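Local atomic coordinates of protein with a SET domain within carboxy region (PDB entry 4LDG), a protein that is of unknown function but probably acts as a histone H4 lysine methyltransferase through its SET domain. Residues K125-Y128 against K129-L133; Y28-I31 against P32-R36. All blocks are in the same frame, centred on the assembly; numbering follows the deposited sequence.

Contact 1 (K125-Y128 against K129-L133); sequences KIIY and KYCIL
Tyr128 O accepts the shortest of four successive i to i+4 backbone hydrogen bonds, from Ile132 N at 2.8 Å, and the side chain of Ile132 bends over the same oxygen. CG1 of Ile132 stands beside its own backbone N (chi1 -72°), which brings it to 3.3 Å from Tyr128 O, with CD1 a little farther off. Ile132 thus meets the carbonyl both with its N-H and with its longer aliphatic branch. The three preceding bonds, Lys129 N to Lys125 O, Tyr130 N to Ile126 O and Cys131 N to Ile127 O, are of similar straightness, the Lys129 N-H meeting Lys125 O at 168°.

Cys131 lies one turn beyond Ile127, and its SG comes 4.1 Å from CG2 of that isoleucine. The same sulfur is 3.2 Å from Ile127 O, because chi1 of -61° places it beside the backbone N of Cys131 and so over the preceding turn. Lys125 and Lys129 also follow one another on the helix surface, their NZ atoms 6.5 Å apart.

The tyrosine hydroxyls are held elsewhere: Tyr128 OH hydrogen-bonds Asp161 O, and Tyr130 OH pairs with Ser87 OG. Within helix 121-134, Tyr128 and Ile132 face the SET-domain strands 163-166, 230-237 and 240-247 through Phe163, Leu235 and Phe244, whereas Tyr130 turns to loop residues Ser91 and Met107.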
loop_
_atom_site.group_PDB
_atom_site.type_symbol
_atom_site.label_atom_id
_atom_site.label_comp_id
_atom_site.label_asym_id
_atom_site.label_seq_id
_atom_site.Cartn_x
_atom_site.Cartn_y
_atom_site.Cartn_z
ATOM N N LYS A 125 2.929 7.039 13.054
ATOM C CA LYS A 125 1.832 7.779 12.458
ATOM C C LYS A 125 2.346 8.935 11.586
ATOM O O LYS A 125 1.856 9.154 10.485
ATOM C CB LYS A 125 0.904 8.335 13.539
ATOM C CG LYS A 125 -0.299 9.107 12.986
ATOM C CD LYS A 125 -1.122 9.813 14.057
ATOM C CE LYS A 125 -2.416 10.342 13.445
ATOM N NZ LYS A 125 -3.231 11.227 14.349
ATOM N N ILE A 126 3.335 9.666 12.069
ATOM C CA ILE A 126 3.896 10.756 11.288
ATOM C C ILE A 126 4.434 10.228 9.964
ATOM O O ILE A 126 4.130 10.766 8.903
ATOM C CB ILE A 126 4.954 11.532 12.108
ATOM C CG1 ILE A 126 4.214 12.392 13.153
ATOM C CG2 ILE A 126 5.857 12.378 11.216
ATOM C CD1 ILE A 126 5.028 12.749 14.372
ATOM N N ILE A 127 5.190 9.153 10.015
ATOM C CA ILE A 127 5.741 8.549 8.801
ATOM C C ILE A 127 4.661 8.002 7.848
ATOM O O ILE A 127 4.725 8.227 6.637
ATOM C CB ILE A 127 6.749 7.426 9.159
ATOM C CG1 ILE A 127 7.911 8.006 9.986
ATOM C CG2 ILE A 127 7.284 6.730 7.902
ATOM C CD1 ILE A 127 8.738 9.045 9.242
ATOM N N TYR A 128 3.668 7.311 8.377
ATOM C CA TYR A 128 2.591 6.780 7.553
ATOM C C TYR A 128 1.815 7.874 6.830
ATOM O O TYR A 128 1.594 7.818 5.617
ATOM C CB TYR A 128 1.640 5.952 8.446
ATOM C CG TYR A 128 2.259 4.669 8.995
ATOM C CD1 TYR A 128 3.259 3.997 8.318
ATOM C CD2 TYR A 128 1.816 4.126 10.182
ATOM C CE1 TYR A 128 3.784 2.835 8.802
ATOM C CE2 TYR A 128 2.359 2.963 10.692
ATOM C CZ TYR A 128 3.331 2.305 9.982
ATOM O OH TYR A 128 3.888 1.127 10.494
ATOM N N LYS A 129 1.427 8.881 7.589
ATOM C CA LYS A 129 0.770 10.054 7.043
ATOM C C LYS A 129 1.606 10.667 5.927
ATOM O O LYS A 129 1.090 10.972 4.848
ATOM C CB LYS A 129 0.520 11.072 8.155
ATOM C CG LYS A 129 -0.208 12.321 7.697
ATOM C CD LYS A 129 -0.809 13.114 8.854
ATOM C CE LYS A 129 -1.291 14.447 8.327
ATOM N NZ LYS A 129 -2.197 15.207 9.253
ATOM N N TYR A 130 2.903 10.817 6.162
ATOM C CA TYR A 130 3.762 11.361 5.122
ATOM C C TYR A 130 3.781 10.476 3.875
ATOM O O TYR A 130 3.731 10.983 2.766
ATOM C CB TYR A 130 5.185 11.583 5.645
ATOM C CG TYR A 130 6.084 12.330 4.677
ATOM C CD1 TYR A 130 6.178 13.732 4.707
ATOM C CD2 TYR A 130 6.836 11.646 3.745
ATOM C CE1 TYR A 130 7.002 14.416 3.848
ATOM C CE2 TYR A 130 7.657 12.318 2.856
ATOM C CZ TYR A 130 7.730 13.705 2.907
ATOM O OH TYR A 130 8.547 14.363 2.017
ATOM N N CYS A 131 3.907 9.161 4.040
ATOM C CA CYS A 131 3.928 8.245 2.863
ATOM C C CYS A 131 2.590 8.259 2.104
ATOM O O CYS A 131 2.548 8.264 0.873
ATOM C CB CYS A 131 4.239 6.826 3.285
ATOM S SG CYS A 131 5.838 6.582 4.074
ATOM N N ILE A 132 1.493 8.297 2.844
ATOM C CA ILE A 132 0.188 8.319 2.205
ATOM C C ILE A 132 0.056 9.536 1.295
ATOM O O ILE A 132 -0.353 9.417 0.146
ATOM C CB ILE A 132 -0.955 8.314 3.229
ATOM C CG1 ILE A 132 -1.037 6.944 3.875
ATOM C CG2 ILE A 132 -2.285 8.593 2.523
ATOM C CD1 ILE A 132 -1.969 6.872 5.056
ATOM N N LEU A 133 0.414 10.709 1.816
ATOM C CA LEU A 133 0.148 11.968 1.113
ATOM C C LEU A 133 1.181 12.313 0.048
ATOM O O LEU A 133 0.854 13.012 -0.895
ATOM C CB LEU A 133 0.016 13.113 2.115
ATOM C CG LEU A 133 -1.262 13.070 2.955
ATOM C CD1 LEU A 133 -1.190 14.029 4.104
ATOM C CD2 LEU A 133 -2.487 13.369 2.106
#

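Contact 2 (Y28-I31 against P32-R36)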
loop_
_atom_site.group_PDB
_atom_site.type_symbol
_atom_site.label_atom_id
_atom_site.label_comp_id
_atom_site.label_asym_id
_atom_site.label_seq_id
_atom_site.Cartn_x
_atom_site.Cartn_y
_atom_site.Cartn_z
ATOM N N TYR A 28 13.190 0.222 -11.432
ATOM C CA TYR A 28 14.378 0.748 -12.119
ATOM C C TYR A 28 14.882 2.063 -11.533
ATOM O O TYR A 28 16.091 2.279 -11.459
ATOM C CB TYR A 28 14.122 0.984 -13.617
ATOM C CG TYR A 28 14.016 -0.239 -14.498
ATOM C CD1 TYR A 28 14.255 -1.529 -14.009
ATOM C CD2 TYR A 28 13.705 -0.101 -15.854
ATOM C CE1 TYR A 28 14.155 -2.639 -14.845
ATOM C CE2 TYR A 28 13.606 -1.203 -16.689
ATOM C CZ TYR A 28 13.835 -2.467 -16.179
ATOM O OH TYR A 28 13.748 -3.560 -17.008
ATOM N N SER A 29 13.962 2.937 -11.141
ATOM C CA SER A 29 14.322 4.242 -10.590
ATOM C C SER A 29 14.968 4.163 -9.209
ATOM O O SER A 29 15.656 5.086 -8.797
ATOM C CB SER A 29 13.096 5.149 -10.534
ATOM O OG SER A 29 12.894 5.770 -11.791
ATOM N N LYS A 30 14.754 3.062 -8.503
ATOM C CA LYS A 30 15.317 2.865 -7.161
ATOM C C LYS A 30 16.596 2.000 -7.146
ATOM O O LYS A 30 17.249 1.871 -6.102
ATOM C CB LYS A 30 14.249 2.244 -6.258
ATOM C CG LYS A 30 13.071 3.182 -5.968
ATOM C CD LYS A 30 11.857 2.437 -5.436
ATOM C CE LYS A 30 10.744 3.399 -5.033
ATOM N NZ LYS A 30 9.640 2.717 -4.285
ATOM N N ILE A 31 16.953 1.417 -8.293
ATOM C CA ILE A 31 18.137 0.545 -8.375
ATOM C C ILE A 31 19.430 1.221 -7.892
ATOM O O ILE A 31 20.135 0.633 -7.074
ATOM C CB ILE A 31 18.303 -0.102 -9.784
ATOM C CG1 ILE A 31 17.181 -1.143 -9.983
ATOM C CG2 ILE A 31 19.676 -0.759 -9.941
ATOM C CD1 ILE A 31 17.312 -2.058 -11.185
ATOM N N PRO A 32 19.730 2.451 -8.365
ATOM C CA PRO A 32 20.937 3.129 -7.886
ATOM C C PRO A 32 20.986 3.248 -6.353
ATOM O O PRO A 32 22.057 3.103 -5.754
ATOM C CB PRO A 32 20.834 4.524 -8.523
ATOM C CG PRO A 32 19.887 4.369 -9.663
ATOM C CD PRO A 32 18.904 3.348 -9.190
ATOM N N TYR A 33 19.834 3.504 -5.731
ATOM C CA TYR A 33 19.749 3.536 -4.274
ATOM C C TYR A 33 19.934 2.141 -3.664
ATOM O O TYR A 33 20.644 2.004 -2.677
ATOM C CB TYR A 33 18.437 4.193 -3.796
ATOM C CG TYR A 33 18.152 3.969 -2.324
ATOM C CD1 TYR A 33 18.591 4.869 -1.356
ATOM C CD2 TYR A 33 17.465 2.839 -1.897
ATOM C CE1 TYR A 33 18.346 4.650 -0.009
ATOM C CE2 TYR A 33 17.220 2.609 -0.557
ATOM C CZ TYR A 33 17.656 3.514 0.385
ATOM O OH TYR A 33 17.401 3.276 1.716
ATOM N N PHE A 34 19.314 1.111 -4.238
ATOM C CA PHE A 34 19.521 -0.273 -3.740
ATOM C C PHE A 34 20.993 -0.688 -3.843
ATOM O O PHE A 34 21.554 -1.283 -2.919
ATOM C CB PHE A 34 18.632 -1.298 -4.473
ATOM C CG PHE A 34 17.142 -1.092 -4.266
ATOM C CD1 PHE A 34 16.628 -0.737 -3.026
ATOM C CD2 PHE A 34 16.254 -1.263 -5.321
ATOM C CE1 PHE A 34 15.264 -0.525 -2.849
ATOM C CE2 PHE A 34 14.895 -1.058 -5.150
ATOM C CZ PHE A 34 14.393 -0.694 -3.913
ATOM N N GLU A 35 21.625 -0.359 -4.961
ATOM C CA GLU A 35 23.016 -0.759 -5.179
ATOM C C GLU A 35 23.965 -0.030 -4.239
ATOM O O GLU A 35 24.790 -0.662 -3.604
ATOM C CB GLU A 35 23.420 -0.583 -6.641
ATOM C CG GLU A 35 23.064 -1.812 -7.467
ATOM C CD GLU A 35 23.358 -1.665 -8.950
ATOM O OE1 GLU A 35 23.832 -0.583 -9.378
ATOM O OE2 GLU A 35 23.097 -2.647 -9.688
ATOM N N ARG A 36 23.812 1.285 -4.109
ATOM C CA ARG A 36 24.587 2.040 -3.118
ATOM C C ARG A 36 24.458 1.497 -1.703
ATOM O O ARG A 36 25.420 1.544 -0.950
ATOM C CB ARG A 36 24.212 3.517 -3.115
ATOM C CG ARG A 36 25.148 4.365 -3.952
ATOM C CD ARG A 36 24.806 5.839 -3.857
ATOM N NE ARG A 36 23.465 6.106 -4.380
ATOM C CZ ARG A 36 23.130 7.147 -5.142
ATOM N NH1 ARG A 36 24.026 8.065 -5.506
ATOM N NH2 ARG A 36 21.871 7.264 -5.548
#
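Lys30 O takes a backbone hydrogen bond from Phe34 N at 2.9 Å and at the same time lies over one face of the Phe34 ring, 3.3 Å above its plane and displaced toward the rim. Phe34 CG stands beside its own backbone N (chi1 -64°), which swings the ring back across the preceding turn until CE2 meets Lys30 CB at 3.5 Å. The next carbonyl, Ile31 O, is satisfied by Glu35 N at 2.8 Å, with an N-H...O angle of 163°.

Glu35 lies alongside Ile31, its OE2 3.9 Å from Ile31 CG2. That carboxylate oxygen is hydrogen-bonded to Tyr41 OH, while Lys30 NZ forms a salt bridge with Asp26 one turn earlier and Tyr33 OH bonds His113 ND1.

Pro32 has no N-H to give, and its ring carbon CD occupies the space beside the preceding turn, 3.8 Å from Tyr28 O. That oxygen instead receives a weak bond from Ile31 N at 3.4 Å. Loss of the i to i+4 bonds at Pro32 and Tyr33, followed by regular bonding from Phe34 onward, is the hallmark of a proline-kinked alpha-helix, here in the last turns of helix 15-36.

Both contacts are local turns of single helices. Contact 2 comes first along the chain, in the last turns of helix 15-36, and contact 1 follows in helix 121-134. Their centres are about 22 Å apart and their nearest atoms about 10 Å, so the two do not touch. Contact 1 is largely buried, its centre about 12 Å from the centre of the chain, against strands of the SET domain. Contact 2 lies farther out, its centre about 20 Å from that of the chain, and is only partly buried; Lys30 and Tyr33 meet strand 111-112. The two helices therefore hold distinct places in the fold, one packed on the SET strands and the other beside strand 111-112, upstream of helix 121-134.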